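Local structure of putative Ribokinase II (Escherichia coli O6, 3IQ0) at residues F43-T48 with E298-L303. The protein probably phosphorylates a sugar such as ribose, using magnesium-bound ATP as the phosphate donor, as a member of the pfkB family of carbohydrate kinases. Numbering follows the deposited sequence.
Sequences FIDQVT and EGTSRL
Gln46, on a helical turn, meets the extended backbone at Thr300, their CA atoms 5.5 Å apart, the closest such pair between 43-48 and 298-303. The segment 298-303 passes without regular structure until Arg302 takes the N-cap position of the next helix. Gln46 and Thr300 bury nearly equal shares of the contact, with Asp45 and Ser301 adding less. The CG of Gln46 lies anti to the backbone N (chi1 -179°) and the chain then bends at chi2 (51°), which brings the terminal amide alongside the backbone of Thr300 and Ser301. There the amide meets both the N and the O of Ser301: Gln46 CD is 3.8 Å from Ser301 N and 3.7 Å from Ser301 O. The side chain of Ser301 itself starts away from the helix, leaving its backbone to face the glutamine. Thr300 instead directs its CB at the helix, where its side chain crosses that of Asp45 at about a right angle. Asp45 OD2 lies loosely beside both branches, 3.6 Å from Thr300 OG1 and 3.8 Å from Thr300 CG2. Arg49 gives Thr300 OG1 a weak hydrogen bond, and Arg72 makes a long, weak ion pair with Asp45 OD2 and a salt bridge with Glu298. The four touching residues are buried, and the side chain of Gln46 is about 10 Å from the bound ATP. Helix 39-49 follows strand 29-37 of the small four-stranded sheet and leads into strand 54-61 of the large sheet of the ribokinase-like fold; the contact packs it against the C-terminal helical part, at the loop between helices 276-290 and 303-312, where Cys261 of helix 258-271 touches Gln46 and Thr300.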
# COMPACT_ATOMS: atom_id res chain seq x y z
N PHE B 43 11.27 -9.31 -15.85
CA PHE B 43 11.73 -9.46 -17.22
C PHE B 43 13.20 -9.06 -17.30
O PHE B 43 14.05 -9.82 -17.77
CB PHE B 43 10.93 -8.54 -18.17
CG PHE B 43 11.50 -8.45 -19.57
CD1 PHE B 43 11.17 -9.39 -20.54
CD2 PHE B 43 12.37 -7.41 -19.91
CE1 PHE B 43 11.69 -9.30 -21.84
CE2 PHE B 43 12.90 -7.31 -21.21
CZ PHE B 43 12.56 -8.25 -22.17
N ILE B 44 13.49 -7.85 -16.84
CA ILE B 44 14.85 -7.32 -16.89
C ILE B 44 15.83 -8.09 -16.02
O ILE B 44 17.01 -8.16 -16.34
CB ILE B 44 14.87 -5.81 -16.50
CG1 ILE B 44 15.94 -5.10 -17.31
CG2 ILE B 44 15.12 -5.63 -15.02
CD1 ILE B 44 15.66 -5.10 -18.79
N ASP B 45 15.35 -8.67 -14.92
CA ASP B 45 16.25 -9.44 -14.07
C ASP B 45 16.68 -10.70 -14.83
O ASP B 45 17.83 -11.14 -14.73
CB ASP B 45 15.57 -9.84 -12.76
CG ASP B 45 16.55 -10.34 -11.72
OD1 ASP B 45 17.51 -9.61 -11.40
OD2 ASP B 45 16.37 -11.47 -11.22
N GLN B 46 15.77 -11.27 -15.60
CA GLN B 46 16.10 -12.47 -16.36
C GLN B 46 17.09 -12.10 -17.45
O GLN B 46 18.02 -12.85 -17.74
CB GLN B 46 14.84 -13.11 -16.97
CG GLN B 46 15.09 -14.39 -17.77
CD GLN B 46 15.90 -15.41 -17.00
OE1 GLN B 46 17.14 -15.44 -17.07
NE2 GLN B 46 15.22 -16.25 -16.24
N VAL B 47 16.92 -10.92 -18.05
CA VAL B 47 17.84 -10.48 -19.09
C VAL B 47 19.25 -10.35 -18.54
O VAL B 47 20.20 -10.86 -19.14
CB VAL B 47 17.43 -9.12 -19.68
CG1 VAL B 47 18.54 -8.60 -20.57
CG2 VAL B 47 16.13 -9.26 -20.47
N THR B 48 19.41 -9.67 -17.41
CA THR B 48 20.75 -9.49 -16.84
C THR B 48 21.35 -10.79 -16.32
O THR B 48 22.57 -10.93 -16.30
CB THR B 48 20.77 -8.47 -15.69
OG1 THR B 48 22.13 -8.13 -15.40
CG2 THR B 48 20.13 -9.05 -14.41
N GLU B 298 12.10 -15.07 -8.07
CA GLU B 298 13.02 -16.05 -7.51
C GLU B 298 13.31 -17.26 -8.41
O GLU B 298 14.12 -18.11 -8.06
CB GLU B 298 12.48 -16.53 -6.17
CG GLU B 298 12.08 -15.38 -5.25
CD GLU B 298 13.22 -14.40 -5.02
OE1 GLU B 298 14.29 -14.83 -4.56
OE2 GLU B 298 13.04 -13.20 -5.31
N GLY B 299 12.65 -17.31 -9.56
CA GLY B 299 12.86 -18.44 -10.45
C GLY B 299 13.67 -18.17 -11.70
O GLY B 299 13.74 -19.02 -12.57
N THR B 300 14.31 -17.00 -11.79
CA THR B 300 15.11 -16.68 -12.97
C THR B 300 16.30 -17.64 -13.05
O THR B 300 16.74 -18.16 -12.02
CB THR B 300 15.61 -15.23 -12.96
OG1 THR B 300 16.49 -15.03 -11.84
CG2 THR B 300 14.43 -14.27 -12.87
N SER B 301 16.80 -17.87 -14.26
CA SER B 301 17.90 -18.80 -14.46
C SER B 301 19.08 -18.24 -15.25
O SER B 301 18.93 -17.32 -16.06
CB SER B 301 17.40 -20.05 -15.19
OG SER B 301 16.31 -20.65 -14.54
N ARG B 302 20.25 -18.82 -15.01
CA ARG B 302 21.47 -18.45 -15.72
C ARG B 302 21.44 -19.28 -17.00
O ARG B 302 20.81 -20.33 -17.05
CB ARG B 302 22.72 -18.79 -14.91
CG ARG B 302 22.91 -17.94 -13.66
CD ARG B 302 24.31 -18.11 -13.08
NE ARG B 302 25.35 -17.70 -14.02
CZ ARG B 302 26.65 -17.68 -13.74
NH1 ARG B 302 27.08 -18.05 -12.54
NH2 ARG B 302 27.53 -17.29 -14.65
N LEU B 303 22.15 -18.81 -18.02
CA LEU B 303 22.16 -19.50 -19.30
C LEU B 303 22.45 -21.00 -19.23
O LEU B 303 21.70 -21.80 -19.77
CB LEU B 303 23.14 -18.81 -20.25
CG LEU B 303 23.12 -19.35 -21.68
CD1 LEU B 303 21.74 -19.17 -22.27
CD2 LEU B 303 24.16 -18.62 -22.52